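Local coordinates for nicastrin (Dictyostelium purpureum, PDB 4R12), which probably serves as the essential ectodomain-bearing subunit of the gamma-secretase complex, which cleaves membrane proteins such as Notch receptors within the membrane, at residues A[109-114]-A[124-129]; A[118-123]-A[384-389]; A[222-227]-A[270-275]. All blocks are in the same frame, centred on the assembly; numbering follows the deposited sequence.

Interactions 1 and 2 share one long loop of the small lobe, the connection between strands 90-96 and 138-139. Interaction 1 folds that loop back on itself, whereas interaction 2 presses its next portion against the short helix 385-389 of the large lobe; both are only partly buried. Interaction 3 lies deeper, near the centre of the chain, and ties together two loops of the large lobe. Chemistry follows place: the buried contact is a carboxylate gripped by backbone N-H groups, interaction 2 is mostly apolar, and interaction 1 mixes a T-shaped ring pair with a salt bridge on its more exposed side. Asn-114 and Ser-384 reach from interactions 1 and 2 to 270-275.

Interaction 1 (A[109-114]-A[124-129]); sequences DSRYPN and NLEWNP
Tyr-112 and Trp-127 form a T-shaped pair in which the pyrrole edge of the indole stands on the phenol face. The planes are 89° apart and the centroid of the Tyr-112 ring lies 4.8 Å from that of the five-membered ring of Trp-127, whose CD1 sits over the middle of the phenol. With CG anti to the backbone N (chi1 -173°), Tyr-112 runs alongside Trp-127, so that both polar ends reach the same water: it accepts from Tyr-112 OH at 2.7 Å and from Trp-127 NE1 at 2.9 Å. The rim of the phenol meets backbone, Tyr-112 CD2 lying 3.3 Å from Leu-125 O.

Asn-128 points into the facing segment and holds it twice. Its backbone N donates to Arg-111 O (2.9 Å), while its amide ND2 donates to Ser-110 O at 3.0 Å, arriving from above the carbonyl plane; ND2 also bonds to the hydroxyl of Ser-107. The chain at Ser-110 forms an ST turn, with Ser-110 OG accepting from Tyr-112 N at 3.1 Å.

On the more exposed side, Arg-111 and Glu-126 lie next to each other and point in the same direction. Arg-111 NH1 makes a salt bridge to Glu-126 OE1 (3.1 Å), the carboxylate coming to the guanidinium edge with the two planes 76° apart. The carbonyl of Pro-129 lies over one guanidinium face, and NE finds its hydrogen-bond partner in Ala-131 O.

All of this belongs to the irregular connection between strands 90-96 and 138-139 of the small lobe. The indole also meets the large lobe: Trp-127 packs edge-to-face with Tyr-405 and shares backbone bonding with Tyr-407, in the loop that follows strand 397-401, and Tyr-405 OH bonds to the backbone N of Glu-126.

Interaction 2 (A[118-123]-A[384-389]); sequences GLYPNS and SSMSFL
Met-386 and Leu-119 make the apolar centre, their side chains passing at a slant with Leu-119 CG 4.0 Å from Met-386 CG. Leu-119 continues toward the next turn of the helix, where its CD1 comes to 3.9 Å from Leu-389 CB. The thioether is extended (chi2 179°, chi3 163°), which carries its methyl past Leu-119 to the rim of Tyr-120: Met-386 CE touches CE2 of that ring at 3.6 Å, near the ring plane. One face of the phenol is covered by the CB of Leu-119 itself.

Sulfur marks the passage to polar contacts. Leu-119 N points almost straight at Met-386 SD, a weak hydrogen bond of 3.5 Å, and the CA of Gly-118 rests on the same atom. Farther out, Tyr-120 OH accepts from the backbone N of Leu-380, and a type I turn from Tyr-120 to Ser-123 leads the loop away, with Ser-123 OG bonded to Glu-379.

The arrangement joins a small-lobe loop to a helix of the aminopeptidase-like large lobe, and is consistent with the lid-like cover that the small lobe extends over the large lobe in nicastrin.

Interaction 3 (A[222-227]-A[270-275]); sequences DTTAFF and AERWGY
Two loops come together without strand pairing, the backbones drawing nearest at Asp-222 and Ala-270, whose CA atoms are 5.7 Å apart, before 222-225 runs on in extended form and 270-275 turns toward helix 276-287. The carboxylate of Asp-222 straddles two successive N-H groups of that turn. Arg-272 N meets OD2 of Asp-222 at 2.9 Å through the syn lone pair, nearly straight at 163°; Glu-271 N reaches OD1 of Asp-222, also at 2.9 Å, but from above the carboxylate plane and less directly. CG of Asp-222 stands between its backbone N and carbonyl carbon (chi1 65°), which aims the acid at the turn.

Arg-272 returns the grip: its bent chain passes beside the carboxylate so that NE donates to Asp-222 O (3.0 Å), the oxygen lying in the guanidinium plane. NH2 goes on to Ser-237 OG. A water donates to Asp-222 OD2 and Thr-223 O and accepts from Trp-273 NE1. Beside it, the methyl CG2 of Thr-224 fills the angle between Arg-272 CB (3.6 Å) and Trp-273 CZ2 (3.8 Å).

The loops leave the parallel neighbours 214-220 and 262-268, at the strand ends where zinc exopeptidases of this clan carry their metal sites, although no metal is bound at this contact. Helix 234-252 supplies Ser-237 and Gln-236, the latter bonded to Thr-224 OG1, while Trp-273 meets Phe-572 of strand 572-575 edge-to-face.

Interaction 1 (A[109-114]-A[124-129])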
loop_
_atom_site.group_PDB
_atom_site.type_symbol
_atom_site.label_atom_id
_atom_site.label_comp_id
_atom_site.label_asym_id
_atom_site.label_seq_id
_atom_site.Cartn_x
_atom_site.Cartn_y
_atom_site.Cartn_z
ATOM N N ASP A 109 -4.901 -12.117 -5.148
ATOM C CA ASP A 109 -4.637 -11.058 -6.113
ATOM C C ASP A 109 -4.432 -11.619 -7.518
ATOM O O ASP A 109 -4.748 -12.777 -7.782
ATOM C CB ASP A 109 -3.420 -10.242 -5.675
ATOM C CG ASP A 109 -3.561 -8.767 -6.004
ATOM O OD1 ASP A 109 -3.291 -8.394 -7.166
ATOM O OD2 ASP A 109 -3.937 -7.983 -5.103
ATOM N N SER A 110 -3.905 -10.793 -8.418
ATOM C CA SER A 110 -3.688 -11.187 -9.815
ATOM C C SER A 110 -2.400 -12.005 -10.019
ATOM O O SER A 110 -1.450 -11.863 -9.252
ATOM C CB SER A 110 -3.644 -9.931 -10.692
ATOM O OG SER A 110 -3.179 -10.224 -11.994
ATOM N N ARG A 111 -2.371 -12.837 -11.064
ATOM C CA ARG A 111 -1.162 -13.588 -11.430
ATOM C C ARG A 111 -0.046 -12.666 -11.921
ATOM O O ARG A 111 1.136 -13.010 -11.853
ATOM C CB ARG A 111 -1.468 -14.624 -12.521
ATOM C CG ARG A 111 -2.496 -15.702 -12.158
ATOM C CD ARG A 111 -1.833 -16.923 -11.532
ATOM N NE ARG A 111 -2.761 -18.032 -11.302
ATOM C CZ ARG A 111 -2.914 -19.079 -12.114
ATOM N NH1 ARG A 111 -2.213 -19.173 -13.233
ATOM N NH2 ARG A 111 -3.785 -20.035 -11.811
ATOM N N TYR A 112 -0.434 -11.513 -12.456
ATOM C CA TYR A 112 0.516 -10.482 -12.867
ATOM C C TYR A 112 -0.114 -9.142 -12.509
ATOM O O TYR A 112 -0.834 -8.550 -13.308
ATOM C CB TYR A 112 0.838 -10.602 -14.372
ATOM C CG TYR A 112 1.934 -9.700 -14.932
ATOM C CD1 TYR A 112 2.139 -8.408 -14.445
ATOM C CD2 TYR A 112 2.749 -10.137 -15.972
ATOM C CE1 TYR A 112 3.115 -7.587 -14.966
ATOM C CE2 TYR A 112 3.741 -9.322 -16.499
ATOM C CZ TYR A 112 3.914 -8.046 -15.997
ATOM O OH TYR A 112 4.890 -7.223 -16.520
ATOM N N PRO A 113 0.142 -8.664 -11.276
ATOM C CA PRO A 113 -0.437 -7.395 -10.812
ATOM C C PRO A 113 -0.109 -6.229 -11.745
ATOM O O PRO A 113 1.050 -6.074 -12.151
ATOM C CB PRO A 113 0.219 -7.188 -9.429
ATOM C CG PRO A 113 0.568 -8.577 -8.974
ATOM C CD PRO A 113 0.986 -9.301 -10.251
ATOM N N ASN A 114 -1.126 -5.454 -12.101
ATOM C CA ASN A 114 -0.969 -4.261 -12.924
ATOM C C ASN A 114 -0.421 -4.508 -14.311
ATOM O O ASN A 114 0.118 -3.588 -14.916
ATOM C CB ASN A 114 -0.057 -3.259 -12.221
ATOM C CG ASN A 114 -0.754 -2.528 -11.119
ATOM O OD1 ASN A 114 -1.842 -2.000 -11.311
ATOM N ND2 ASN A 114 -0.135 -2.495 -9.950
ATOM N N ASN A 124 3.495 -12.799 -21.115
ATOM C CA ASN A 124 2.992 -14.120 -20.766
ATOM C C ASN A 124 3.522 -14.612 -19.425
ATOM O O ASN A 124 3.243 -15.745 -19.011
ATOM C CB ASN A 124 3.351 -15.128 -21.860
ATOM C CG ASN A 124 2.511 -14.947 -23.101
ATOM O OD1 ASN A 124 1.302 -14.758 -23.007
ATOM N ND2 ASN A 124 3.144 -14.989 -24.271
ATOM N N LEU A 125 4.298 -13.772 -18.747
ATOM C CA LEU A 125 4.845 -14.153 -17.458
ATOM C C LEU A 125 3.764 -14.101 -16.387
ATOM O O LEU A 125 2.793 -13.357 -16.514
ATOM C CB LEU A 125 6.005 -13.239 -17.053
ATOM C CG LEU A 125 7.233 -13.177 -17.958
ATOM C CD1 LEU A 125 8.295 -12.305 -17.297
ATOM C CD2 LEU A 125 7.769 -14.569 -18.255
ATOM N N GLU A 126 3.939 -14.919 -15.356
ATOM C CA GLU A 126 3.111 -14.872 -14.166
ATOM C C GLU A 126 4.019 -14.718 -12.965
ATOM O O GLU A 126 4.621 -15.699 -12.517
ATOM C CB GLU A 126 2.266 -16.136 -14.024
ATOM C CG GLU A 126 1.326 -16.378 -15.196
ATOM C CD GLU A 126 0.337 -17.491 -14.919
ATOM O OE1 GLU A 126 0.628 -18.349 -14.053
ATOM O OE2 GLU A 126 -0.726 -17.511 -15.576
ATOM N N TRP A 127 4.124 -13.489 -12.462
ATOM C CA TRP A 127 5.017 -13.168 -11.353
ATOM C C TRP A 127 4.486 -13.694 -10.014
ATOM O O TRP A 127 5.253 -13.973 -9.091
ATOM C CB TRP A 127 5.227 -11.648 -11.277
ATOM C CG TRP A 127 6.060 -11.121 -12.398
ATOM C CD1 TRP A 127 5.621 -10.553 -13.567
ATOM C CD2 TRP A 127 7.490 -11.121 -12.465
ATOM N NE1 TRP A 127 6.705 -10.206 -14.360
ATOM C CE2 TRP A 127 7.861 -10.544 -13.696
ATOM C CE3 TRP A 127 8.497 -11.557 -11.593
ATOM C CZ2 TRP A 127 9.197 -10.389 -14.080
ATOM C CZ3 TRP A 127 9.820 -11.400 -11.970
ATOM C CH2 TRP A 127 10.159 -10.822 -13.202
ATOM N N ASN A 128 3.167 -13.847 -9.941
ATOM C CA ASN A 128 2.461 -14.292 -8.739
ATOM C C ASN A 128 1.603 -15.521 -9.102
ATOM O O ASN A 128 0.372 -15.460 -9.042
ATOM C CB ASN A 128 1.603 -13.124 -8.210
ATOM C CG ASN A 128 0.936 -13.409 -6.856
ATOM O OD1 ASN A 128 1.457 -14.148 -6.030
ATOM N ND2 ASN A 128 -0.240 -12.804 -6.638
ATOM N N PRO A 129 2.254 -16.631 -9.517
ATOM C CA PRO A 129 1.518 -17.708 -10.209
ATOM C C PRO A 129 0.552 -18.502 -9.310
ATOM O O PRO A 129 -0.361 -19.155 -9.813
ATOM C CB PRO A 129 2.650 -18.611 -10.740
ATOM C CG PRO A 129 3.780 -18.387 -9.787
ATOM C CD PRO A 129 3.694 -16.939 -9.396
HETATM O O HOH W 1 7.081 -8.698 -16.795
#

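Interaction 2 (A[118-123]-A[384-389])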
loop_
_atom_site.group_PDB
_atom_site.type_symbol
_atom_site.label_atom_id
_atom_site.label_comp_id
_atom_site.label_asym_id
_atom_site.label_seq_id
_atom_site.Cartn_x
_atom_site.Cartn_y
_atom_site.Cartn_z
ATOM N N GLY A 118 1.648 -1.577 -17.086
ATOM C CA GLY A 118 3.099 -1.526 -17.029
ATOM C C GLY A 118 3.772 -1.590 -18.385
ATOM O O GLY A 118 3.133 -1.363 -19.404
ATOM N N LEU A 119 5.072 -1.896 -18.394
ATOM C CA LEU A 119 5.858 -1.968 -19.627
ATOM C C LEU A 119 5.494 -3.098 -20.570
ATOM O O LEU A 119 5.762 -3.017 -21.762
ATOM C CB LEU A 119 7.345 -2.117 -19.299
ATOM C CG LEU A 119 8.173 -0.873 -19.022
ATOM C CD1 LEU A 119 9.615 -1.295 -18.848
ATOM C CD2 LEU A 119 8.046 0.145 -20.143
ATOM N N TYR A 120 4.923 -4.169 -20.037
ATOM C CA TYR A 120 4.690 -5.362 -20.834
ATOM C C TYR A 120 3.224 -5.804 -20.813
ATOM O O TYR A 120 2.896 -6.847 -20.253
ATOM C CB TYR A 120 5.583 -6.502 -20.342
ATOM C CG TYR A 120 6.999 -6.065 -19.992
ATOM C CD1 TYR A 120 7.975 -5.932 -20.975
ATOM C CD2 TYR A 120 7.358 -5.792 -18.672
ATOM C CE1 TYR A 120 9.270 -5.535 -20.652
ATOM C CE2 TYR A 120 8.643 -5.401 -18.345
ATOM C CZ TYR A 120 9.591 -5.274 -19.334
ATOM O OH TYR A 120 10.866 -4.882 -18.998
ATOM N N PRO A 121 2.340 -5.022 -21.447
ATOM C CA PRO A 121 0.915 -5.381 -21.476
ATOM C C PRO A 121 0.636 -6.758 -22.089
ATOM O O PRO A 121 -0.329 -7.409 -21.687
ATOM C CB PRO A 121 0.297 -4.275 -22.334
ATOM C CG PRO A 121 1.227 -3.123 -22.182
ATOM C CD PRO A 121 2.596 -3.729 -22.105
ATOM N N ASN A 122 1.463 -7.202 -23.029
ATOM C CA ASN A 122 1.250 -8.499 -23.667
ATOM C C ASN A 122 2.076 -9.612 -23.044
ATOM O O ASN A 122 2.250 -10.669 -23.655
ATOM C CB ASN A 122 1.579 -8.444 -25.165
ATOM C CG ASN A 122 1.127 -7.155 -25.830
ATOM O OD1 ASN A 122 1.954 -6.366 -26.301
ATOM N ND2 ASN A 122 -0.186 -6.945 -25.898
ATOM N N SER A 123 2.604 -9.386 -21.844
ATOM C CA SER A 123 3.480 -10.381 -21.228
ATOM C C SER A 123 2.762 -11.702 -20.979
ATOM O O SER A 123 1.573 -11.721 -20.669
ATOM C CB SER A 123 4.056 -9.859 -19.897
ATOM O OG SER A 123 4.899 -10.838 -19.302
ATOM N N SER A 384 7.249 0.454 -10.003
ATOM C CA SER A 384 7.043 1.875 -10.252
ATOM C C SER A 384 8.037 2.444 -11.255
ATOM O O SER A 384 7.767 3.476 -11.888
ATOM C CB SER A 384 7.133 2.647 -8.932
ATOM O OG SER A 384 6.040 2.299 -8.100
ATOM N N SER A 385 9.194 1.790 -11.371
ATOM C CA SER A 385 10.206 2.179 -12.349
ATOM C C SER A 385 9.658 2.111 -13.772
ATOM O O SER A 385 10.108 2.831 -14.658
ATOM C CB SER A 385 11.442 1.287 -12.236
ATOM O OG SER A 385 12.145 1.535 -11.032
ATOM N N MET A 386 8.691 1.227 -13.986
ATOM C CA MET A 386 8.032 1.134 -15.280
ATOM C C MET A 386 7.463 2.473 -15.758
ATOM O O MET A 386 7.433 2.745 -16.967
ATOM C CB MET A 386 6.919 0.091 -15.232
ATOM C CG MET A 386 7.427 -1.335 -15.153
ATOM S SD MET A 386 6.075 -2.532 -15.078
ATOM C CE MET A 386 6.942 -4.034 -15.515
ATOM N N SER A 387 7.014 3.310 -14.829
ATOM C CA SER A 387 6.455 4.599 -15.215
ATOM C C SER A 387 7.538 5.492 -15.799
ATOM O O SER A 387 7.295 6.227 -16.757
ATOM C CB SER A 387 5.784 5.284 -14.022
ATOM O OG SER A 387 4.732 4.481 -13.524
ATOM N N PHE A 388 8.740 5.432 -15.231
ATOM C CA PHE A 388 9.845 6.239 -15.747
ATOM C C PHE A 388 10.391 5.682 -17.062
ATOM O O PHE A 388 10.754 6.442 -17.961
ATOM C CB PHE A 388 10.966 6.348 -14.699
ATOM C CG PHE A 388 10.567 7.139 -13.488
ATOM C CD1 PHE A 388 9.830 6.554 -12.478
ATOM C CD2 PHE A 388 10.902 8.482 -13.377
ATOM C CE1 PHE A 388 9.443 7.286 -11.368
ATOM C CE2 PHE A 388 10.518 9.218 -12.268
ATOM C CZ PHE A 388 9.778 8.618 -11.268
ATOM N N LEU A 389 10.436 4.360 -17.183
ATOM C CA LEU A 389 10.987 3.735 -18.395
ATOM C C LEU A 389 10.116 3.942 -19.634
ATOM O O LEU A 389 10.579 3.772 -20.771
ATOM C CB LEU A 389 11.202 2.245 -18.150
ATOM C CG LEU A 389 12.355 1.978 -17.183
ATOM C CD1 LEU A 389 12.214 0.608 -16.538
ATOM C CD2 LEU A 389 13.686 2.119 -17.918
#

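Interaction 3 (A[222-227]-A[270-275])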
loop_
_atom_site.group_PDB
_atom_site.type_symbol
_atom_site.label_atom_id
_atom_site.label_comp_id
_atom_site.label_asym_id
_atom_site.label_seq_id
_atom_site.Cartn_x
_atom_site.Cartn_y
_atom_site.Cartn_z
ATOM N N ASP A 222 1.795 1.868 -0.902
ATOM C CA ASP A 222 0.429 1.382 -0.714
ATOM C C ASP A 222 0.366 -0.139 -0.886
ATOM O O ASP A 222 1.253 -0.756 -1.489
ATOM C CB ASP A 222 -0.554 2.077 -1.671
ATOM C CG ASP A 222 -0.282 1.765 -3.131
ATOM O OD1 ASP A 222 0.871 1.930 -3.571
ATOM O OD2 ASP A 222 -1.226 1.351 -3.842
ATOM N N THR A 223 -0.679 -0.735 -0.316
ATOM C CA THR A 223 -0.815 -2.180 -0.263
ATOM C C THR A 223 -2.199 -2.619 -0.716
ATOM O O THR A 223 -3.074 -1.783 -0.983
ATOM C CB THR A 223 -0.592 -2.705 1.158
ATOM O OG1 THR A 223 -1.443 -1.971 2.044
ATOM C CG2 THR A 223 0.878 -2.532 1.584
ATOM N N THR A 224 -2.407 -3.931 -0.789
ATOM C CA THR A 224 -3.722 -4.472 -1.144
ATOM C C THR A 224 -4.070 -5.660 -0.274
ATOM O O THR A 224 -3.203 -6.263 0.347
ATOM C CB THR A 224 -3.800 -4.926 -2.611
ATOM O OG1 THR A 224 -2.716 -5.828 -2.891
ATOM C CG2 THR A 224 -3.739 -3.738 -3.552
ATOM N N ALA A 225 -5.358 -5.995 -0.265
ATOM C CA ALA A 225 -5.872 -7.148 0.456
ATOM C C ALA A 225 -7.330 -7.365 0.068
ATOM O O ALA A 225 -7.962 -6.484 -0.530
ATOM C CB ALA A 225 -5.748 -6.959 1.948
ATOM N N PHE A 226 -7.849 -8.542 0.387
ATOM C CA PHE A 226 -9.271 -8.820 0.221
ATOM C C PHE A 226 -10.004 -7.916 1.212
ATOM O O PHE A 226 -10.969 -7.252 0.861
ATOM C CB PHE A 226 -9.589 -10.294 0.482
ATOM C CG PHE A 226 -10.973 -10.711 0.047
ATOM C CD1 PHE A 226 -12.071 -10.469 0.858
ATOM C CD2 PHE A 226 -11.167 -11.348 -1.175
ATOM C CE1 PHE A 226 -13.345 -10.854 0.469
ATOM C CE2 PHE A 226 -12.447 -11.740 -1.582
ATOM C CZ PHE A 226 -13.530 -11.491 -0.757
ATOM N N PHE A 227 -9.516 -7.913 2.450
ATOM C CA PHE A 227 -10.039 -7.051 3.519
ATOM C C PHE A 227 -9.078 -5.893 3.707
ATOM O O PHE A 227 -8.058 -6.035 4.384
ATOM C CB PHE A 227 -10.198 -7.834 4.834
ATOM C CG PHE A 227 -11.094 -9.031 4.710
ATOM C CD1 PHE A 227 -12.464 -8.871 4.571
ATOM C CD2 PHE A 227 -10.572 -10.305 4.703
ATOM C CE1 PHE A 227 -13.299 -9.972 4.428
ATOM C CE2 PHE A 227 -11.401 -11.407 4.570
ATOM C CZ PHE A 227 -12.767 -11.240 4.436
ATOM N N ALA A 270 -0.908 4.721 -4.152
ATOM C CA ALA A 270 -1.871 4.168 -5.109
ATOM C C ALA A 270 -1.215 3.490 -6.327
ATOM O O ALA A 270 -1.829 3.354 -7.392
ATOM C CB ALA A 270 -2.854 5.269 -5.550
ATOM N N GLU A 271 0.022 3.028 -6.153
ATOM C CA GLU A 271 0.711 2.306 -7.211
ATOM C C GLU A 271 0.070 0.961 -7.511
ATOM O O GLU A 271 0.152 0.479 -8.640
ATOM C CB GLU A 271 2.186 2.085 -6.841
ATOM C CG GLU A 271 2.954 3.365 -6.749
ATOM C CD GLU A 271 3.110 4.048 -8.105
ATOM O OE1 GLU A 271 4.006 3.662 -8.875
ATOM O OE2 GLU A 271 2.329 4.964 -8.399
ATOM N N ARG A 272 -0.559 0.345 -6.508
ATOM C CA ARG A 272 -1.156 -0.976 -6.728
ATOM C C ARG A 272 -2.381 -0.875 -7.621
ATOM O O ARG A 272 -2.960 -1.888 -8.002
ATOM C CB ARG A 272 -1.547 -1.648 -5.413
ATOM C CG ARG A 272 -0.454 -1.709 -4.366
ATOM C CD ARG A 272 0.833 -2.112 -4.957
ATOM N NE ARG A 272 1.939 -2.227 -3.993
ATOM C CZ ARG A 272 3.125 -2.697 -4.361
ATOM N NH1 ARG A 272 3.302 -3.054 -5.636
ATOM N NH2 ARG A 272 4.116 -2.821 -3.494
ATOM N N TRP A 273 -2.780 0.350 -7.952
ATOM C CA TRP A 273 -3.977 0.555 -8.757
ATOM C C TRP A 273 -3.607 1.266 -10.056
ATOM O O TRP A 273 -4.167 2.310 -10.405
ATOM C CB TRP A 273 -5.022 1.327 -7.948
ATOM C CG TRP A 273 -5.340 0.617 -6.667
ATOM C CD1 TRP A 273 -4.803 0.871 -5.430
ATOM C CD2 TRP A 273 -6.216 -0.507 -6.500
ATOM N NE1 TRP A 273 -5.308 -0.015 -4.506
ATOM C CE2 TRP A 273 -6.173 -0.869 -5.136
ATOM C CE3 TRP A 273 -7.029 -1.242 -7.371
ATOM C CZ2 TRP A 273 -6.918 -1.929 -4.624
ATOM C CZ3 TRP A 273 -7.771 -2.290 -6.858
ATOM C CH2 TRP A 273 -7.712 -2.624 -5.498
ATOM N N GLY A 274 -2.637 0.688 -10.756
ATOM C CA GLY A 274 -2.230 1.182 -12.061
ATOM C C GLY A 274 -1.133 2.230 -12.046
ATOM O O GLY A 274 -1.096 3.093 -12.927
ATOM N N TYR A 275 -0.262 2.180 -11.031
ATOM C CA TYR A 275 0.873 3.099 -10.925
ATOM C C TYR A 275 0.494 4.575 -10.982
ATOM O O TYR A 275 1.237 5.363 -11.550
ATOM C CB TYR A 275 1.890 2.822 -12.051
ATOM C CG TYR A 275 2.312 1.381 -12.166
ATOM C CD1 TYR A 275 3.103 0.798 -11.185
ATOM C CD2 TYR A 275 1.927 0.598 -13.253
ATOM C CE1 TYR A 275 3.494 -0.516 -11.269
ATOM C CE2 TYR A 275 2.325 -0.732 -13.350
ATOM C CZ TYR A 275 3.114 -1.275 -12.347
ATOM O OH TYR A 275 3.523 -2.585 -12.403
HETATM O O HOH W 2 -3.427 0.440 -2.377
#